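Local coordinates for N-acetylmuramoyl-L-alanine amidase (Mycobacteroides abscessus, PDB 7AGL), which probably hydrolyses the amide bond between N-acetylmuramic acid and L-alanine in peptidoglycan, as a zinc-dependent amidase, at residues Ser37-Gly42 with Asp88-Ile93; Arg63-Gln68 with Lys202-Val207. One frame throughout, in Å; residues are numbered along the deposited sequence. Where two conformers were deposited one is given.

Contact 1 of 2, residues Ser37-Gly42 with Asp88-Ile93; sequences SCQTSG and DKRAEI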
loop_
_atom_site.group_PDB
_atom_site.type_symbol
_atom_site.label_atom_id
_atom_site.label_comp_id
_atom_site.label_asym_id
_atom_site.label_seq_id
_atom_site.Cartn_x
_atom_site.Cartn_y
_atom_site.Cartn_z
ATOM N N SER A 37 12.292 -4.730 -11.825
ATOM C CA SER A 37 13.280 -3.846 -11.207
ATOM C C SER A 37 13.176 -3.875 -9.685
ATOM O O SER A 37 12.072 -3.879 -9.125
ATOM C CB SER A 37 13.096 -2.410 -11.704
ATOM O OG SER A 37 13.405 -2.316 -13.084
ATOM N N CYS A 38 14.348 -3.823 -9.020
ATOM C CA CYS A 38 14.419 -3.748 -7.556
ATOM C C CYS A 38 13.497 -2.675 -6.983
ATOM O O CYS A 38 12.795 -2.904 -5.989
ATOM C CB CYS A 38 15.876 -3.480 -7.128
ATOM S SG CYS A 38 16.059 -2.597 -5.525
ATOM N N GLN A 39 13.506 -1.485 -7.574
ATOM C CA GLN A 39 12.620 -0.416 -7.128
ATOM C C GLN A 39 12.309 0.478 -8.317
ATOM O O GLN A 39 12.921 0.379 -9.388
ATOM C CB GLN A 39 13.227 0.420 -5.981
ATOM C CG GLN A 39 12.780 0.082 -4.572
ATOM C CD GLN A 39 11.284 0.227 -4.337
ATOM O OE1 GLN A 39 10.549 0.805 -5.143
ATOM N NE2 GLN A 39 10.822 -0.329 -3.234
ATOM N N THR A 40 11.300 1.322 -8.128
ATOM C CA THR A 40 11.008 2.426 -9.022
ATOM C C THR A 40 10.872 3.681 -8.174
ATOM O O THR A 40 10.593 3.615 -6.968
ATOM C CB THR A 40 9.713 2.208 -9.832
ATOM O OG1 THR A 40 8.631 2.013 -8.922
ATOM C CG2 THR A 40 9.828 0.996 -10.767
ATOM N N SER A 41 11.076 4.836 -8.804
ATOM C CA SER A 41 11.111 6.062 -8.006
ATOM C C SER A 41 9.737 6.409 -7.453
ATOM O O SER A 41 9.638 7.002 -6.372
ATOM C CB SER A 41 11.626 7.225 -8.840
ATOM O OG SER A 41 10.726 7.467 -9.899
ATOM N N GLY A 42 8.678 6.054 -8.167
ATOM C CA GLY A 42 7.346 6.488 -7.794
ATOM C C GLY A 42 7.025 7.841 -8.396
ATOM O O GLY A 42 7.864 8.500 -9.021
ATOM N N ASP A 88 11.483 -7.120 -3.478
ATOM C CA ASP A 88 11.476 -8.503 -2.989
ATOM C C ASP A 88 11.906 -8.559 -1.526
ATOM O O ASP A 88 11.295 -9.274 -0.718
ATOM C CB ASP A 88 12.338 -9.429 -3.874
ATOM C CG ASP A 88 13.819 -9.041 -3.956
ATOM O OD1 ASP A 88 14.170 -7.841 -3.831
ATOM O OD2 ASP A 88 14.659 -9.969 -4.195
ATOM N N LYS A 89 12.918 -7.767 -1.161
ATOM C CA LYS A 89 13.340 -7.678 0.236
ATOM C C LYS A 89 12.212 -7.173 1.145
ATOM O O LYS A 89 12.073 -7.623 2.288
ATOM C CB LYS A 89 14.553 -6.756 0.337
ATOM C CG LYS A 89 15.131 -6.665 1.714
ATOM C CD LYS A 89 15.624 -8.025 2.123
ATOM C CE LYS A 89 16.307 -7.974 3.449
ATOM N NZ LYS A 89 16.823 -9.312 3.842
ATOM N N ARG A 90 11.411 -6.220 0.668
ATOM C CA ARG A 90 10.299 -5.746 1.486
ATOM C C ARG A 90 9.319 -6.871 1.792
ATOM O O ARG A 90 8.808 -6.972 2.910
ATOM C CB ARG A 90 9.587 -4.591 0.785
ATOM C CG ARG A 90 10.417 -3.319 0.798
ATOM C CD ARG A 90 9.661 -2.176 0.118
ATOM N NE ARG A 90 10.547 -1.031 -0.039
ATOM C CZ ARG A 90 10.201 0.250 0.102
ATOM N NH1 ARG A 90 8.954 0.605 0.403
ATOM N NH2 ARG A 90 11.134 1.188 -0.058
ATOM N N ALA A 91 9.002 -7.697 0.794
ATOM C CA ALA A 91 8.118 -8.831 1.058
ATOM C C ALA A 91 8.765 -9.803 2.038
ATOM O O ALA A 91 8.080 -10.368 2.901
ATOM C CB ALA A 91 7.759 -9.538 -0.249
ATOM N N GLU A 92 10.080 -10.009 1.919
ATOM C CA GLU A 92 10.783 -10.874 2.864
ATOM C C GLU A 92 10.693 -10.310 4.275
ATOM O O GLU A 92 10.432 -11.047 5.237
ATOM C CB GLU A 92 12.248 -11.056 2.445
ATOM C CG GLU A 92 13.124 -11.719 3.535
ATOM C CD GLU A 92 14.630 -11.779 3.212
ATOM O OE1 GLU A 92 15.084 -11.197 2.203
ATOM O OE2 GLU A 92 15.364 -12.434 3.981
ATOM N N ILE A 93 10.913 -8.999 4.419
ATOM C CA ILE A 93 10.816 -8.361 5.731
ATOM C C ILE A 93 9.410 -8.532 6.292
ATOM O O ILE A 93 9.227 -8.911 7.453
ATOM C CB ILE A 93 11.212 -6.872 5.645
ATOM C CG1 ILE A 93 12.721 -6.698 5.374
ATOM C CG2 ILE A 93 10.792 -6.141 6.921
ATOM C CD1 ILE A 93 13.048 -5.315 4.840
#

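Contact 2 of 2, residues Arg63-Gln68 with Lys202-Val207; sequences RQQLTQ and KYAQAV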
loop_
_atom_site.group_PDB
_atom_site.type_symbol
_atom_site.label_atom_id
_atom_site.label_comp_id
_atom_site.label_asym_id
_atom_site.label_seq_id
_atom_site.Cartn_x
_atom_site.Cartn_y
_atom_site.Cartn_z
ATOM N N ARG A 63 0.522 3.729 11.624
ATOM C CA ARG A 63 1.235 3.011 12.683
ATOM C C ARG A 63 0.846 3.538 14.052
ATOM O O ARG A 63 0.563 2.766 14.974
ATOM C CB ARG A 63 2.756 3.117 12.506
ATOM C CG ARG A 63 3.491 2.079 13.382
ATOM C CD ARG A 63 4.595 2.601 14.332
ATOM N NE ARG A 63 4.432 3.966 14.832
ATOM C CZ ARG A 63 4.100 4.302 16.081
ATOM N NH1 ARG A 63 3.860 3.373 16.996
ATOM N NH2 ARG A 63 4.009 5.586 16.420
ATOM N N GLN A 64 0.823 4.862 14.198
ATOM C CA GLN A 64 0.488 5.462 15.482
ATOM C C GLN A 64 -0.909 5.051 15.942
ATOM O O GLN A 64 -1.113 4.735 17.124
ATOM C CB GLN A 64 0.604 6.981 15.366
ATOM C CG GLN A 64 0.485 7.740 16.674
ATOM C CD GLN A 64 0.418 9.243 16.453
ATOM O OE1 GLN A 64 0.255 9.710 15.318
ATOM N NE2 GLN A 64 0.539 10.010 17.537
ATOM N N GLN A 65 -1.881 5.048 15.024
ATOM C CA GLN A 65 -3.244 4.673 15.390
ATOM C C GLN A 65 -3.324 3.200 15.771
ATOM O O GLN A 65 -3.991 2.842 16.750
ATOM C CB GLN A 65 -4.194 4.991 14.234
ATOM C CG GLN A 65 -4.260 6.472 13.866
ATOM C CD GLN A 65 -5.074 6.729 12.606
ATOM O OE1 GLN A 65 -6.031 6.012 12.312
ATOM N NE2 GLN A 65 -4.696 7.755 11.858
ATOM N N LEU A 66 -2.640 2.333 15.017
ATOM C CA LEU A 66 -2.659 0.905 15.333
ATOM C C LEU A 66 -2.011 0.635 16.682
ATOM O O LEU A 66 -2.522 -0.169 17.473
ATOM C CB LEU A 66 -1.953 0.093 14.239
ATOM C CG LEU A 66 -2.691 0.003 12.901
ATOM C CD1 LEU A 66 -1.783 -0.644 11.864
ATOM C CD2 LEU A 66 -4.004 -0.778 13.082
ATOM N N THR A 67 -0.891 1.300 16.972
ATOM C CA THR A 67 -0.252 1.109 18.274
ATOM C C THR A 67 -1.200 1.496 19.406
ATOM O O THR A 67 -1.277 0.806 20.435
ATOM C CB THR A 67 1.049 1.917 18.352
ATOM O OG1 THR A 67 2.005 1.399 17.411
ATOM C CG2 THR A 67 1.636 1.849 19.748
ATOM N N GLN A 68 -1.946 2.585 19.230
ATOM C CA GLN A 68 -2.898 2.985 20.263
ATOM C C GLN A 68 -3.985 1.932 20.464
ATOM O O GLN A 68 -4.567 1.835 21.555
ATOM C CB GLN A 68 -3.503 4.343 19.903
ATOM C CG GLN A 68 -4.401 4.920 20.977
ATOM C CD GLN A 68 -4.890 6.319 20.644
ATOM O OE1 GLN A 68 -4.451 6.925 19.665
ATOM N NE2 GLN A 68 -5.807 6.840 21.461
ATOM N N LYS A 202 -7.069 11.562 7.448
ATOM C CA LYS A 202 -8.303 10.895 7.017
ATOM C C LYS A 202 -8.018 9.619 6.225
ATOM O O LYS A 202 -8.699 8.604 6.413
ATOM C CB LYS A 202 -9.156 11.846 6.174
ATOM C CG LYS A 202 -9.955 12.842 6.961
ATOM C CD LYS A 202 -10.938 13.531 6.034
ATOM C CE LYS A 202 -12.376 13.313 6.486
ATOM N NZ LYS A 202 -12.584 13.847 7.858
ATOM N N TYR A 203 -7.049 9.661 5.305
ATOM C CA TYR A 203 -6.624 8.430 4.634
ATOM C C TYR A 203 -6.219 7.366 5.644
ATOM O O TYR A 203 -6.615 6.197 5.539
ATOM C CB TYR A 203 -5.439 8.709 3.711
ATOM C CG TYR A 203 -5.757 9.349 2.380
ATOM C CD1 TYR A 203 -6.814 8.900 1.585
ATOM C CD2 TYR A 203 -4.970 10.392 1.906
ATOM C CE1 TYR A 203 -7.079 9.485 0.351
ATOM C CE2 TYR A 203 -5.222 10.973 0.682
ATOM C CZ TYR A 203 -6.275 10.519 -0.094
ATOM O OH TYR A 203 -6.514 11.122 -1.311
ATOM N N ALA A 204 -5.399 7.753 6.623
ATOM C CA ALA A 204 -4.877 6.770 7.567
ATOM C C ALA A 204 -5.999 6.166 8.401
ATOM O O ALA A 204 -6.025 4.950 8.617
ATOM C CB ALA A 204 -3.817 7.414 8.471
ATOM N N GLN A 205 -6.920 7.007 8.897
ATOM C CA GLN A 205 -8.033 6.504 9.705
ATOM C C GLN A 205 -8.850 5.490 8.927
ATOM O O GLN A 205 -9.289 4.471 9.481
ATOM C CB GLN A 205 -8.928 7.657 10.146
ATOM C CG GLN A 205 -8.282 8.585 11.131
ATOM C CD GLN A 205 -9.197 9.729 11.477
ATOM O OE1 GLN A 205 -10.353 9.516 11.868
ATOM N NE2 GLN A 205 -8.702 10.955 11.314
ATOM N N ALA A 206 -9.057 5.753 7.635
ATOM C CA ALA A 206 -9.865 4.862 6.810
ATOM C C ALA A 206 -9.165 3.524 6.614
ATOM O O ALA A 206 -9.799 2.470 6.713
ATOM C CB ALA A 206 -10.158 5.519 5.463
ATOM N N VAL A 207 -7.855 3.553 6.339
ATOM C CA VAL A 207 -7.088 2.314 6.240
ATOM C C VAL A 207 -7.160 1.541 7.548
ATOM O O VAL A 207 -7.355 0.315 7.552
ATOM C CB VAL A 207 -5.639 2.628 5.835
ATOM C CG1 VAL A 207 -4.747 1.379 5.945
ATOM C CG2 VAL A 207 -5.624 3.196 4.408
#

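Contact 1 of 2, residues Ser37-Gly42 with Asp88-Ile93
Gln39 lays its amide nitrogen over the guanidinium of Arg90, and this one pair carries the direct contact between the loop at 37-42 and the helix at 88-93. Gln39 NE2 stands 3.1 Å above the guanidinium plane, offset toward its rim, and comes within 3.4 Å of Arg90 CZ. The two planes are inclined at 62° and the side chains cross almost perpendicularly, so the amide meets the face with its nitrogen and does not lie flat on it. Gln39 NE2 also lies 3.3 Å from Arg90 NE, but both are donors and no hydrogen bond joins them.

Polar bonds around the pair hold each group, and one acceptor, Pro85 O, serves both. The Gln39 chain bends at chi2 (-60°) and brings OE1 back to its own loop, where Thr40 N donates to Gln39 OE1 over 3.1 Å, with an N-H...O angle of 148°. Arg90 reaches out extended from CG to NE, and its donors are spent elsewhere: NE on Pro85 O, NH1 on Asp13 in a salt bridge and on Pro14 O, NH2 on His16 O.

A covalent link runs alongside, the disulfide from Cys38 to Cys86 just ahead of the helix. Thr40 O accepts from ND1 of the zinc ligand His16. The two buried donors tolerate their closeness because each has an acceptor outside the pair, Pro85 O taking Arg90 NE and, weakly, Gln39 NE2; and Arg90, gripping the backbone of His16, ties this helix to the segment that supplies a metal ligand.

Contact 2 of 2, residues Arg63-Gln68 with Lys202-Val207
Gln65, in the conformer given of the two deposited, reaches across to helix 197-215 and sets its amide against Ala204 and Gln205; these contacts are doubtful for the other conformer. Its oxygen meets backbone carbon, with Gln65 OE1 3.3 Å from Gln205 CA, and also lies 3.6 Å from Gln205 CG. The nitrogen turns to the preceding residue: Gln65 NE2 is 3.5 Å from Ala204 CB. No hydrogen bond crosses between the segments, so the evidence is for van der Waals contact made by a polar end.

The two glutamines do not pair amide to amide. Their side chains cross at about a right angle with the amide planes 74° apart, and Gln65 meets the aliphatic root of Gln205. Gln65 extends fully beyond CG (chi2 173°), which accounts for its reach across segments 63-68 and 202-207, whose nearest CA atoms, those of Gln65 and Gln205, are 7.7 Å apart. The amide of Gln205 is directed to its own helix, where NE2 bonds to Ser201 OG one turn earlier.

Further out, Ala204 also packs on Leu61 and Ile62, and Val207 on Ile62, so the hydrophobic part continues toward the start of helix 51-68. Ala206 and Val207 lean on helix 132-147. The contact thus sets a polar amide on aliphatic carbons (Ala204 CB, Gln205 CA and CG) without a hydrogen bond, while apolar packing comes from the Leu61 and Ile62 side.

In the fold
Helix 51-68 and helix 197-215 meet in contact 2, while contact 1 joins the loop after strand 35-37 to helix 87-96; their centres are 23 Å apart, on opposite sides of the chain's centre, and the nearest atoms are about 13 Å apart without touching. The segments alternate along the chain, so the two contacts interleave within one amidase domain built around a mixed sheet. Contact 1 is close to the metal site: the Gln39 side chain is about 7 Å from the zinc ion held by His16, Glu51 and His106. Contact 2 is linked to that site through helix 51-68, whose first residue is the ligand Glu51.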